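Local coordinates for protein cobalt-precorrin-5B C(1)-methyltransferase (Archaeoglobus fulgidus, PDB 1SR8) that probably catalyses the methylation of C-1 of cobalt-precorrin-5B by S-adenosyl-L-methionine, giving cobalt-precorrin-6A in the anaerobic route to adenosylcobalamin, at residues P5-Y9 with R217-L221; K201-A205 with P232-G236; H209-T215 with E248-F254. One frame throughout, in Å; residues are numbered along the deposited sequence.

Contact 1: P5-Y9 with R217-L221; sequences PIELY and RKAWL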
ATOM      1  N   PRO A   5      -7.745   5.415  -9.496  1.00 23.11           N
ATOM      2  CA  PRO A   5      -6.444   6.057  -9.718  1.00 21.66           C
ATOM      3  C   PRO A   5      -5.203   5.201  -9.478  1.00 21.79           C
ATOM      4  O   PRO A   5      -4.116   5.556  -9.919  1.00 23.15           O
ATOM      5  CB  PRO A   5      -6.502   7.273  -8.797  1.00 21.07           C
ATOM      6  CG  PRO A   5      -7.333   6.799  -7.676  1.00 20.81           C
ATOM      7  CD  PRO A   5      -8.446   6.045  -8.365  1.00 21.12           C
ATOM      8  N   ILE A   6      -5.357   4.074  -8.795  1.00 22.31           N
ATOM      9  CA  ILE A   6      -4.220   3.207  -8.508  1.00 22.08           C
ATOM     10  C   ILE A   6      -4.182   1.958  -9.380  1.00 23.26           C
ATOM     11  O   ILE A   6      -3.198   1.728 -10.095  1.00 23.76           O
ATOM     12  CB  ILE A   6      -4.208   2.779  -7.024  1.00 23.04           C
ATOM     13  CG1 ILE A   6      -4.066   4.010  -6.135  1.00 20.46           C
ATOM     14  CG2 ILE A   6      -3.049   1.821  -6.753  1.00 22.60           C
ATOM     15  CD1 ILE A   6      -4.299   3.700  -4.691  1.00 22.93           C
ATOM     16  N   GLU A   7      -5.246   1.159  -9.338  1.00 21.78           N
ATOM     17  CA  GLU A   7      -5.271  -0.057 -10.130  1.00 21.19           C
ATOM     18  C   GLU A   7      -5.764   0.159 -11.551  1.00 21.74           C
ATOM     19  O   GLU A   7      -5.697  -0.747 -12.374  1.00 21.58           O
ATOM     20  CB  GLU A   7      -6.096  -1.128  -9.440  1.00 21.82           C
ATOM     21  CG  GLU A   7      -5.623  -2.510  -9.797  1.00 21.92           C
ATOM     22  CD  GLU A   7      -6.119  -3.563  -8.844  1.00 23.05           C
ATOM     23  OE1 GLU A   7      -6.090  -3.340  -7.615  1.00 24.04           O
ATOM     24  OE2 GLU A   7      -6.523  -4.636  -9.323  1.00 25.61           O
ATOM     25  N   LEU A   8      -6.281   1.351 -11.825  1.00 22.37           N
ATOM     26  CA  LEU A   8      -6.721   1.732 -13.169  1.00 24.30           C
ATOM     27  C   LEU A   8      -7.910   1.049 -13.857  1.00 25.56           C
ATOM     28  O   LEU A   8      -8.126   1.244 -15.056  1.00 25.93           O
ATOM     29  CB  LEU A   8      -5.511   1.677 -14.107  1.00 23.62           C
ATOM     30  CG  LEU A   8      -4.606   2.914 -14.173  1.00 25.40           C
ATOM     31  CD1 LEU A   8      -4.472   3.588 -12.828  1.00 24.51           C
ATOM     32  CD2 LEU A   8      -3.255   2.490 -14.704  1.00 23.44           C
ATOM     33  N   TYR A   9      -8.681   0.252 -13.132  1.00 26.51           N
ATOM     34  CA  TYR A   9      -9.836  -0.380 -13.750  1.00 26.13           C
ATOM     35  C   TYR A   9     -10.988   0.613 -13.698  1.00 28.23           C
ATOM     36  O   TYR A   9     -10.911   1.647 -13.019  1.00 25.91           O
ATOM     37  CB  TYR A   9     -10.212  -1.673 -13.022  1.00 24.89           C
ATOM     38  CG  TYR A   9     -10.256  -1.545 -11.512  1.00 26.23           C
ATOM     39  CD1 TYR A   9     -11.181  -0.707 -10.883  1.00 25.31           C
ATOM     40  CD2 TYR A   9      -9.363  -2.258 -10.709  1.00 26.09           C
ATOM     41  CE1 TYR A   9     -11.214  -0.578  -9.496  1.00 24.17           C
ATOM     42  CE2 TYR A   9      -9.389  -2.135  -9.319  1.00 26.31           C
ATOM     43  CZ  TYR A   9     -10.317  -1.293  -8.721  1.00 26.42           C
ATOM     44  OH  TYR A   9     -10.338  -1.172  -7.349  1.00 26.34           O
ATOM     45  N   ARG A 217       1.597  -5.476  -6.544  1.00 24.82           N
ATOM     46  CA  ARG A 217       1.894  -4.349  -7.411  1.00 24.61           C
ATOM     47  C   ARG A 217       3.022  -4.614  -8.408  1.00 24.97           C
ATOM     48  O   ARG A 217       2.932  -4.202  -9.555  1.00 24.64           O
ATOM     49  CB  ARG A 217       2.226  -3.114  -6.566  1.00 24.61           C
ATOM     50  CG  ARG A 217       2.486  -1.830  -7.365  1.00 23.89           C
ATOM     51  CD  ARG A 217       1.258  -1.394  -8.163  1.00 22.60           C
ATOM     52  NE  ARG A 217       1.442  -0.057  -8.716  1.00 21.69           N
ATOM     53  CZ  ARG A 217       0.450   0.714  -9.151  1.00 22.16           C
ATOM     54  NH1 ARG A 217      -0.800   0.273  -9.107  1.00 21.66           N
ATOM     55  NH2 ARG A 217       0.701   1.939  -9.591  1.00 21.77           N
ATOM     56  N   LYS A 218       4.086  -5.289  -7.987  1.00 26.34           N
ATOM     57  CA  LYS A 218       5.188  -5.552  -8.909  1.00 28.00           C
ATOM     58  C   LYS A 218       4.718  -6.441 -10.046  1.00 27.02           C
ATOM     59  O   LYS A 218       5.074  -6.208 -11.202  1.00 27.26           O
ATOM     60  CB  LYS A 218       6.370  -6.200  -8.179  1.00 29.85           C
ATOM     61  CG  LYS A 218       6.862  -5.357  -6.996  1.00 35.88           C
ATOM     62  CD  LYS A 218       8.145  -5.898  -6.353  1.00 37.40           C
ATOM     63  CE  LYS A 218       8.195  -5.579  -4.850  1.00 39.92           C
ATOM     64  NZ  LYS A 218       8.114  -4.115  -4.535  1.00 41.06           N
ATOM     65  N   ALA A 219       3.909  -7.444  -9.709  1.00 26.08           N
ATOM     66  CA  ALA A 219       3.350  -8.378 -10.688  1.00 25.49           C
ATOM     67  C   ALA A 219       2.451  -7.626 -11.659  1.00 24.57           C
ATOM     68  O   ALA A 219       2.470  -7.864 -12.871  1.00 25.68           O
ATOM     69  CB  ALA A 219       2.547  -9.453  -9.983  1.00 25.74           C
ATOM     70  N   TRP A 220       1.659  -6.720 -11.102  1.00 22.76           N
ATOM     71  CA  TRP A 220       0.728  -5.894 -11.856  1.00 21.41           C
ATOM     72  C   TRP A 220       1.490  -5.060 -12.878  1.00 22.42           C
ATOM     73  O   TRP A 220       1.062  -4.925 -14.020  1.00 22.35           O
ATOM     74  CB  TRP A 220      -0.023  -4.984 -10.880  1.00 19.75           C
ATOM     75  CG  TRP A 220      -1.084  -4.107 -11.485  1.00 18.99           C
ATOM     76  CD1 TRP A 220      -2.398  -4.425 -11.689  1.00 17.00           C
ATOM     77  CD2 TRP A 220      -0.933  -2.742 -11.894  1.00 18.14           C
ATOM     78  NE1 TRP A 220      -3.075  -3.340 -12.188  1.00 17.14           N
ATOM     79  CE2 TRP A 220      -2.201  -2.294 -12.327  1.00 17.49           C
ATOM     80  CE3 TRP A 220       0.149  -1.855 -11.934  1.00 16.59           C
ATOM     81  CZ2 TRP A 220      -2.418  -0.993 -12.793  1.00 19.15           C
ATOM     82  CZ3 TRP A 220      -0.066  -0.561 -12.396  1.00 19.74           C
ATOM     83  CH2 TRP A 220      -1.344  -0.141 -12.820  1.00 19.83           C
ATOM     84  N   LEU A 221       2.619  -4.496 -12.457  1.00 23.45           N
ATOM     85  CA  LEU A 221       3.453  -3.677 -13.328  1.00 24.20           C
ATOM     86  C   LEU A 221       4.028  -4.550 -14.427  1.00 25.50           C
ATOM     87  O   LEU A 221       4.143  -4.127 -15.577  1.00 25.77           O
ATOM     88  CB  LEU A 221       4.598  -3.035 -12.538  1.00 23.20           C
ATOM     89  CG  LEU A 221       4.211  -1.869 -11.622  1.00 24.02           C
ATOM     90  CD1 LEU A 221       5.383  -1.471 -10.739  1.00 23.02           C
ATOM     91  CD2 LEU A 221       3.768  -0.696 -12.466  1.00 22.34           C
TER
HETATM   92  O   HOH W   1      -1.115   4.229 -10.301  1.00 38.71           O
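Glu-7 and Trp-220 mark the nearest approach of the two backbones, yet their CA atoms stay 8.5 Å apart, because an irregular chain at 5-9 faces the first turn of a helix at 217-221. Arg-217 and Trp-220, one turn apart and long enough to span the gap, both reach across it. Arg-217 has CG anti to its backbone N (chi1 -177°) and then bends at chi2 (62°), which lays its guanidinium over the indole, Trp-220 CZ3 lying 3.4 Å above the guanidinium plane. Arginine suits the place because its planar group can stack and bond at once: Arg-217 NH1 gives a nearly straight hydrogen bond of 3.0 Å to Ile-6 O. The oxygen lies in the guanidinium plane, whereas the donor sits well above the carbonyl plane. A water extends the grip: it accepts from Arg-217 NH2 and donates to Ile-6 O, so two donors converge on one carbonyl. Helix 217-226 is the connection of the beta-alpha-beta crossover between parallel strands 210-214 and 231-234, and the N-terminal segment is thus applied to the side of an alpha/beta domain. The indole meets the segment with CZ2 and CH2 of its six-membered ring and with NE1. Glu-7 O approaches Trp-220 CZ2 to 3.3 Å, near the ring plane, and Leu-8 CD2 touches Trp-220 CH2 at 3.8 Å, also at the edge. Glu-7 CG packs 3.6 Å from Trp-220 NE1, while its carboxylate passes on to the backbone N of Val-234 and to a salt bridge with Lys-201. Trp-220 NE1 itself makes a weak hydrogen bond to Pro-232 O.

Contact 2: K201-A205 with P232-G236; sequences KLKIA and PFVFG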
ATOM      1  N   LYS A 201     -13.950  -6.924  -6.719  1.00 26.82           N
ATOM      2  CA  LYS A 201     -12.951  -6.836  -7.773  1.00 27.08           C
ATOM      3  C   LYS A 201     -13.199  -7.843  -8.893  1.00 26.36           C
ATOM      4  O   LYS A 201     -12.845  -7.589 -10.039  1.00 24.89           O
ATOM      5  CB  LYS A 201     -11.542  -7.002  -7.198  1.00 26.19           C
ATOM      6  CG  LYS A 201     -10.461  -6.511  -8.156  1.00 28.88           C
ATOM      7  CD  LYS A 201      -9.071  -6.511  -7.543  1.00 27.46           C
ATOM      8  CE  LYS A 201      -8.909  -5.457  -6.457  1.00 27.63           C
ATOM      9  NZ  LYS A 201      -7.503  -5.424  -5.952  1.00 29.72           N
ATOM     10  N   LEU A 202     -13.807  -8.981  -8.567  1.00 27.01           N
ATOM     11  CA  LEU A 202     -14.107  -9.985  -9.586  1.00 27.82           C
ATOM     12  C   LEU A 202     -15.176  -9.413 -10.513  1.00 27.74           C
ATOM     13  O   LEU A 202     -15.085  -9.544 -11.730  1.00 27.83           O
ATOM     14  CB  LEU A 202     -14.610 -11.285  -8.949  1.00 27.86           C
ATOM     15  CG  LEU A 202     -15.221 -12.324  -9.902  1.00 28.24           C
ATOM     16  CD1 LEU A 202     -14.234 -12.679 -11.008  1.00 28.76           C
ATOM     17  CD2 LEU A 202     -15.602 -13.560  -9.115  1.00 27.05           C
ATOM     18  N   LYS A 203     -16.181  -8.770  -9.924  1.00 27.65           N
ATOM     19  CA  LYS A 203     -17.257  -8.158 -10.691  1.00 27.66           C
ATOM     20  C   LYS A 203     -16.716  -7.032 -11.554  1.00 27.13           C
ATOM     21  O   LYS A 203     -17.163  -6.841 -12.684  1.00 26.92           O
ATOM     22  CB  LYS A 203     -18.333  -7.610  -9.756  1.00 30.99           C
ATOM     23  CG  LYS A 203     -19.041  -8.675  -8.943  1.00 34.26           C
ATOM     24  CD  LYS A 203     -20.131  -8.050  -8.093  1.00 38.94           C
ATOM     25  CE  LYS A 203     -20.872  -9.097  -7.270  1.00 41.67           C
ATOM     26  NZ  LYS A 203     -21.920  -8.460  -6.420  1.00 44.25           N
ATOM     27  N   ILE A 204     -15.761  -6.279 -11.019  1.00 25.21           N
ATOM     28  CA  ILE A 204     -15.157  -5.188 -11.770  1.00 25.66           C
ATOM     29  C   ILE A 204     -14.407  -5.770 -12.964  1.00 26.64           C
ATOM     30  O   ILE A 204     -14.411  -5.199 -14.055  1.00 25.72           O
ATOM     31  CB  ILE A 204     -14.159  -4.390 -10.904  1.00 25.29           C
ATOM     32  CG1 ILE A 204     -14.912  -3.685  -9.769  1.00 27.42           C
ATOM     33  CG2 ILE A 204     -13.405  -3.382 -11.765  1.00 23.39           C
ATOM     34  CD1 ILE A 204     -14.028  -2.891  -8.814  1.00 28.83           C
ATOM     35  N   ALA A 205     -13.775  -6.921 -12.742  1.00 26.91           N
ATOM     36  CA  ALA A 205     -13.000  -7.598 -13.776  1.00 26.79           C
ATOM     37  C   ALA A 205     -13.891  -8.258 -14.820  1.00 27.19           C
ATOM     38  O   ALA A 205     -13.402  -8.743 -15.835  1.00 27.93           O
ATOM     39  CB  ALA A 205     -12.088  -8.636 -13.142  1.00 24.80           C
ATOM     40  N   PRO A 232      -5.011  -5.612 -16.106  1.00 22.46           N
ATOM     41  CA  PRO A 232      -4.304  -6.018 -14.888  1.00 21.93           C
ATOM     42  C   PRO A 232      -5.047  -5.748 -13.581  1.00 21.32           C
ATOM     43  O   PRO A 232      -5.499  -4.626 -13.318  1.00 21.35           O
ATOM     44  CB  PRO A 232      -2.981  -5.262 -14.995  1.00 21.18           C
ATOM     45  CG  PRO A 232      -3.391  -3.979 -15.640  1.00 22.07           C
ATOM     46  CD  PRO A 232      -4.402  -4.403 -16.698  1.00 22.80           C
ATOM     47  N   PHE A 233      -5.162  -6.806 -12.780  1.00 20.61           N
ATOM     48  CA  PHE A 233      -5.837  -6.781 -11.487  1.00 21.09           C
ATOM     49  C   PHE A 233      -4.962  -7.433 -10.434  1.00 22.90           C
ATOM     50  O   PHE A 233      -4.181  -8.334 -10.736  1.00 23.84           O
ATOM     51  CB  PHE A 233      -7.161  -7.550 -11.563  1.00 19.70           C
ATOM     52  CG  PHE A 233      -8.232  -6.827 -12.322  1.00 21.48           C
ATOM     53  CD1 PHE A 233      -8.935  -5.780 -11.728  1.00 20.80           C
ATOM     54  CD2 PHE A 233      -8.504  -7.147 -13.652  1.00 21.17           C
ATOM     55  CE1 PHE A 233      -9.884  -5.064 -12.442  1.00 21.13           C
ATOM     56  CE2 PHE A 233      -9.455  -6.429 -14.377  1.00 21.29           C
ATOM     57  CZ  PHE A 233     -10.142  -5.391 -13.773  1.00 21.76           C
ATOM     58  N   VAL A 234      -5.088  -6.971  -9.196  1.00 23.71           N
ATOM     59  CA  VAL A 234      -4.330  -7.553  -8.107  1.00 22.56           C
ATOM     60  C   VAL A 234      -5.307  -8.341  -7.263  1.00 23.01           C
ATOM     61  O   VAL A 234      -6.246  -7.783  -6.702  1.00 23.72           O
ATOM     62  CB  VAL A 234      -3.673  -6.488  -7.222  1.00 22.71           C
ATOM     63  CG1 VAL A 234      -3.004  -7.164  -6.036  1.00 21.63           C
ATOM     64  CG2 VAL A 234      -2.656  -5.702  -8.019  1.00 19.80           C
ATOM     65  N   PHE A 235      -5.097  -9.647  -7.184  1.00 23.61           N
ATOM     66  CA  PHE A 235      -5.970 -10.499  -6.394  1.00 25.44           C
ATOM     67  C   PHE A 235      -5.200 -11.168  -5.262  1.00 26.02           C
ATOM     68  O   PHE A 235      -5.759 -11.978  -4.518  1.00 26.02           O
ATOM     69  CB  PHE A 235      -6.627 -11.553  -7.292  1.00 24.55           C
ATOM     70  CG  PHE A 235      -7.875 -11.067  -7.968  1.00 25.43           C
ATOM     71  CD1 PHE A 235      -9.115 -11.242  -7.370  1.00 24.24           C
ATOM     72  CD2 PHE A 235      -7.805 -10.377  -9.176  1.00 24.88           C
ATOM     73  CE1 PHE A 235     -10.273 -10.731  -7.965  1.00 25.40           C
ATOM     74  CE2 PHE A 235      -8.952  -9.864  -9.775  1.00 24.73           C
ATOM     75  CZ  PHE A 235     -10.189 -10.043  -9.166  1.00 23.95           C
ATOM     76  N   GLY A 236      -3.920 -10.825  -5.131  1.00 26.04           N
ATOM     77  CA  GLY A 236      -3.110 -11.420  -4.083  1.00 27.69           C
ATOM     78  C   GLY A 236      -3.130 -12.942  -4.128  1.00 28.67           C
ATOM     79  O   GLY A 236      -2.802 -13.552  -5.148  1.00 29.59           O
TER
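Lys-201 reaches from helix 195-204 between Phe-233 and Phe-235, and each carbon of its chain finds a partner. CB lies 3.9 Å from CZ of Phe-235. CG, carried anti to the backbone N (chi1 -163°), comes to 3.7 Å from the same Phe-235 CZ and also touches Phe-233 CD1. CD stands over the face of Phe-235, 4.2 Å from the ring centroid, in a CH-pi contact. A bend at chi3 (-69°) then sends CE past the carbonyl of Val-234, and NZ ends 2.8 Å from Val-234 O, hydrogen-bonded in the carbonyl plane. The ammonium is further held by salt bridges to Glu-191 and Glu-7, so a buried positive charge meets two carboxylates and a carbonyl; lysine suits the place because its flexible, greasy shaft can pass two aromatic rings before delivering that charge. One turn along, Ala-205 sets its methyl CB over the face of Phe-233, 3.9 Å from the ring centroid; the small residue lets the ring come close to the helix backbone, with Ala-205 CA only 3.6 Å from Phe-233 CZ. Ile-204 CG2 adds an apolar touch at Phe-233 CE1, 4.0 Å away. This is helix-on-sheet packing of an alpha/beta domain, in which the helix leading into strand 210-214 is laid against the end of strand 231-234, an outermost strand of the parallel sheet.

Contact 3: H209-T215 with E248-F254; sequences HRIAITT and EKIIVGF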
ATOM      1  N   HIS A 209     -12.802  -8.747 -21.077  1.00 25.07           N
ATOM      2  CA  HIS A 209     -12.749 -10.120 -21.546  1.00 26.09           C
ATOM      3  C   HIS A 209     -11.429 -10.769 -21.137  1.00 26.48           C
ATOM      4  O   HIS A 209     -11.408 -11.895 -20.638  1.00 25.96           O
ATOM      5  CB  HIS A 209     -12.915 -10.187 -23.069  1.00 25.79           C
ATOM      6  CG  HIS A 209     -12.857 -11.579 -23.610  1.00 23.98           C
ATOM      7  ND1 HIS A 209     -13.759 -12.554 -23.242  1.00 25.01           N
ATOM      8  CD2 HIS A 209     -11.965 -12.179 -24.432  1.00 23.89           C
ATOM      9  CE1 HIS A 209     -13.423 -13.698 -23.812  1.00 26.46           C
ATOM     10  NE2 HIS A 209     -12.336 -13.498 -24.538  1.00 25.65           N
ATOM     11  N   ARG A 210     -10.332 -10.045 -21.343  1.00 26.85           N
ATOM     12  CA  ARG A 210      -9.009 -10.545 -20.997  1.00 27.60           C
ATOM     13  C   ARG A 210      -8.528  -9.862 -19.724  1.00 25.40           C
ATOM     14  O   ARG A 210      -8.588  -8.642 -19.608  1.00 24.68           O
ATOM     15  CB  ARG A 210      -8.034 -10.267 -22.144  1.00 31.15           C
ATOM     16  CG  ARG A 210      -8.547 -10.745 -23.497  1.00 34.12           C
ATOM     17  CD  ARG A 210      -7.508 -10.591 -24.609  1.00 39.53           C
ATOM     18  NE  ARG A 210      -8.054 -10.948 -25.923  1.00 42.94           N
ATOM     19  CZ  ARG A 210      -8.823 -10.148 -26.663  1.00 45.10           C
ATOM     20  NH1 ARG A 210      -9.137  -8.933 -26.228  1.00 46.13           N
ATOM     21  NH2 ARG A 210      -9.292 -10.563 -27.838  1.00 46.75           N
ATOM     22  N   ILE A 211      -8.066 -10.650 -18.762  1.00 24.51           N
ATOM     23  CA  ILE A 211      -7.585 -10.078 -17.505  1.00 24.51           C
ATOM     24  C   ILE A 211      -6.339 -10.769 -16.953  1.00 24.10           C
ATOM     25  O   ILE A 211      -6.209 -11.994 -17.026  1.00 25.86           O
ATOM     26  CB  ILE A 211      -8.676 -10.124 -16.388  1.00 22.90           C
ATOM     27  CG1 ILE A 211      -9.056 -11.585 -16.080  1.00 22.59           C
ATOM     28  CG2 ILE A 211      -9.881  -9.296 -16.805  1.00 21.69           C
ATOM     29  CD1 ILE A 211      -9.726 -11.808 -14.718  1.00 19.38           C
ATOM     30  N   ALA A 212      -5.428  -9.975 -16.401  1.00 22.79           N
ATOM     31  CA  ALA A 212      -4.226 -10.527 -15.793  1.00 24.05           C
ATOM     32  C   ALA A 212      -4.456 -10.596 -14.273  1.00 23.93           C
ATOM     33  O   ALA A 212      -4.699  -9.576 -13.626  1.00 23.69           O
ATOM     34  CB  ALA A 212      -3.022  -9.648 -16.110  1.00 22.40           C
ATOM     35  N   ILE A 213      -4.412 -11.803 -13.719  1.00 23.80           N
ATOM     36  CA  ILE A 213      -4.594 -12.009 -12.278  1.00 23.98           C
ATOM     37  C   ILE A 213      -3.199 -11.973 -11.639  1.00 24.66           C
ATOM     38  O   ILE A 213      -2.432 -12.933 -11.758  1.00 24.77           O
ATOM     39  CB  ILE A 213      -5.251 -13.385 -11.992  1.00 23.44           C
ATOM     40  CG1 ILE A 213      -6.524 -13.540 -12.830  1.00 22.76           C
ATOM     41  CG2 ILE A 213      -5.584 -13.511 -10.505  1.00 20.38           C
ATOM     42  CD1 ILE A 213      -7.096 -14.949 -12.833  1.00 22.64           C
ATOM     43  N   THR A 214      -2.871 -10.869 -10.971  1.00 23.85           N
ATOM     44  CA  THR A 214      -1.553 -10.719 -10.362  1.00 23.93           C
ATOM     45  C   THR A 214      -1.555 -10.794  -8.836  1.00 24.30           C
ATOM     46  O   THR A 214      -2.579 -10.568  -8.198  1.00 24.22           O
ATOM     47  CB  THR A 214      -0.897  -9.402 -10.828  1.00 23.12           C
ATOM     48  OG1 THR A 214      -1.516  -8.277 -10.186  1.00 22.78           O
ATOM     49  CG2 THR A 214      -1.063  -9.267 -12.336  1.00 21.82           C
ATOM     50  N   THR A 215      -0.395 -11.126  -8.265  1.00 24.87           N
ATOM     51  CA  THR A 215      -0.237 -11.269  -6.815  1.00 25.02           C
ATOM     52  C   THR A 215       0.040  -9.974  -6.042  1.00 25.26           C
ATOM     53  O   THR A 215      -0.254  -9.882  -4.847  1.00 26.31           O
ATOM     54  CB  THR A 215       0.887 -12.281  -6.475  1.00 23.95           C
ATOM     55  OG1 THR A 215       2.088 -11.912  -7.161  1.00 24.97           O
ATOM     56  CG2 THR A 215       0.488 -13.676  -6.884  1.00 22.30           C
ATOM     57  N   GLU A 248     -10.752 -14.457 -20.887  1.00 31.98           N
ATOM     58  CA  GLU A 248      -9.339 -14.826 -21.027  1.00 34.35           C
ATOM     59  C   GLU A 248      -8.536 -14.393 -19.790  1.00 33.32           C
ATOM     60  O   GLU A 248      -8.417 -13.202 -19.490  1.00 33.58           O
ATOM     61  CB  GLU A 248      -8.737 -14.167 -22.274  1.00 36.80           C
ATOM     62  CG  GLU A 248      -9.258 -14.703 -23.589  1.00 41.16           C
ATOM     63  CD  GLU A 248      -8.930 -16.161 -23.779  1.00 44.68           C
ATOM     64  OE1 GLU A 248      -7.739 -16.522 -23.648  1.00 46.91           O
ATOM     65  OE2 GLU A 248      -9.859 -16.947 -24.059  1.00 47.99           O
ATOM     66  N   LYS A 249      -7.968 -15.369 -19.096  1.00 32.38           N
ATOM     67  CA  LYS A 249      -7.205 -15.106 -17.885  1.00 32.96           C
ATOM     68  C   LYS A 249      -5.754 -15.528 -17.955  1.00 32.70           C
ATOM     69  O   LYS A 249      -5.408 -16.541 -18.555  1.00 32.81           O
ATOM     70  CB  LYS A 249      -7.851 -15.829 -16.708  1.00 32.83           C
ATOM     71  CG  LYS A 249      -9.244 -15.365 -16.405  1.00 32.90           C
ATOM     72  CD  LYS A 249     -10.063 -16.491 -15.832  1.00 34.14           C
ATOM     73  CE  LYS A 249     -10.376 -17.514 -16.900  1.00 34.28           C
ATOM     74  NZ  LYS A 249     -11.458 -18.427 -16.459  1.00 34.79           N
ATOM     75  N   ILE A 250      -4.904 -14.739 -17.324  1.00 32.44           N
ATOM     76  CA  ILE A 250      -3.495 -15.061 -17.267  1.00 33.30           C
ATOM     77  C   ILE A 250      -3.080 -14.781 -15.820  1.00 33.17           C
ATOM     78  O   ILE A 250      -3.519 -13.797 -15.226  1.00 33.09           O
ATOM     79  CB  ILE A 250      -2.672 -14.205 -18.281  1.00 34.04           C
ATOM     80  CG1 ILE A 250      -1.338 -14.892 -18.570  1.00 34.85           C
ATOM     81  CG2 ILE A 250      -2.429 -12.795 -17.745  1.00 33.28           C
ATOM     82  CD1 ILE A 250      -0.527 -14.205 -19.651  1.00 36.80           C
ATOM     83  N   ILE A 251      -2.283 -15.673 -15.239  1.00 32.94           N
ATOM     84  CA  ILE A 251      -1.819 -15.492 -13.866  1.00 32.75           C
ATOM     85  C   ILE A 251      -0.361 -15.043 -13.853  1.00 32.41           C
ATOM     86  O   ILE A 251       0.503 -15.691 -14.442  1.00 31.56           O
ATOM     87  CB  ILE A 251      -1.940 -16.800 -13.048  1.00 31.63           C
ATOM     88  CG1 ILE A 251      -3.408 -17.231 -12.980  1.00 31.07           C
ATOM     89  CG2 ILE A 251      -1.373 -16.590 -11.648  1.00 30.94           C
ATOM     90  CD1 ILE A 251      -3.630 -18.550 -12.290  1.00 29.04           C
ATOM     91  N   VAL A 252      -0.099 -13.921 -13.192  1.00 33.01           N
ATOM     92  CA  VAL A 252       1.255 -13.387 -13.083  1.00 33.40           C
ATOM     93  C   VAL A 252       1.550 -13.132 -11.604  1.00 34.53           C
ATOM     94  O   VAL A 252       0.782 -12.452 -10.920  1.00 34.72           O
ATOM     95  CB  VAL A 252       1.402 -12.058 -13.861  1.00 33.60           C
ATOM     96  CG1 VAL A 252       2.851 -11.581 -13.811  1.00 30.63           C
ATOM     97  CG2 VAL A 252       0.922 -12.241 -15.300  1.00 32.08           C
ATOM     98  N   GLY A 253       2.646 -13.691 -11.103  1.00 34.55           N
ATOM     99  CA  GLY A 253       2.978 -13.485  -9.708  1.00 34.80           C
ATOM    100  C   GLY A 253       4.350 -13.999  -9.325  1.00 35.37           C
ATOM    101  O   GLY A 253       5.021 -14.665 -10.111  1.00 35.45           O
ATOM    102  N   PHE A 254       4.769 -13.677  -8.108  1.00 35.93           N
ATOM    103  CA  PHE A 254       6.057 -14.124  -7.610  1.00 35.27           C
ATOM    104  C   PHE A 254       5.884 -15.439  -6.855  1.00 35.20           C
ATOM    105  O   PHE A 254       4.826 -15.709  -6.281  1.00 34.73           O
ATOM    106  CB  PHE A 254       6.683 -13.059  -6.704  1.00 34.19           C
ATOM    107  CG  PHE A 254       7.077 -11.798  -7.431  1.00 33.74           C
ATOM    108  CD1 PHE A 254       6.121 -10.861  -7.805  1.00 35.48           C
ATOM    109  CD2 PHE A 254       8.403 -11.552  -7.752  1.00 34.42           C
ATOM    110  CE1 PHE A 254       6.484  -9.690  -8.490  1.00 33.91           C
ATOM    111  CE2 PHE A 254       8.774 -10.388  -8.436  1.00 34.18           C
ATOM    112  CZ  PHE A 254       7.809  -9.458  -8.804  1.00 33.58           C
TER
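Ile-211 and Ile-213 sit opposite Lys-249 and Ile-251 in a parallel strand pairing whose short axes diverge by 25°, and their N-H groups bond to the residues just before these. The backbone bonds come first. Ile-211 N donates to Glu-248 O and Ile-213 N to Ile-250 O, each at 2.7 Å; the carbonyls of Ile-211 and Ile-213 accept in turn from the N atoms of Ile-250 and Val-252. Glu-248 N donates to His-209 O, also at 2.7 Å. As is usual for parallel strands, alternate residues, here 209, 211, 213 and 215, supply the bonding groups of segment 209-215. Short CA-H...O contacts fill the spaces between, such as Thr-214 CA to Val-252 O at 3.0 Å. At the C-terminal end the pattern fades: Thr-215 N bonds weakly to Val-252 O, and Thr-215 OG1, placed between its own N and carbonyl carbon (chi1 53°), takes a weak bond of 3.3 Å from Phe-254 N. Gly-253 has no CB, which would run into the methyl CG2 of Thr-215; the hydroxyl OG1 of Thr-215 lies 3.1 Å from Gly-253 CA.

Packing contacts run side by side across the strands. Ala-212 CB meets Ile-250 CG2 at 3.6 Å, and Ile-211 CG1 rests against the aliphatic Lys-249 CG at 3.8 Å. Beta-branched Ile-211, Ile-213, Ile-250, Ile-251 and Val-252 suit the extended backbones. The His-209 ring packs with one face over Glu-248 N, its NE2 3.4 Å from Glu-248 CG.

Strand 210-214 is flanked on its other side by strand 231-234, with helix 217-226 over Ala-212 and Thr-214. Helix 239-242 packs on Ile-213 and Ile-251, and Phe-254 stands at the N-cap of helix 255-262.

Read from the N terminus, contact 1 closes by far the longest loop, 207 residues that include the whole six-stranded mixed sheet, and brings the N-terminal segment onto helix 217-226. Contact 2 closes 26 residues and contact 3 closes 32. Their segments alternate along the chain, so every pair crosses and none nests. The contacts abut through strand 231-234 and helix 217-226: Thr-214 is hydrogen-bonded to Phe-233 and Phe-235, and Ala-219 packs on Thr-214. Together they tie the N-terminal segment and helix 195-204 to a four-stranded parallel sheet, whose order 2-1-3-4 recalls the first four strands of flavodoxin-like folds.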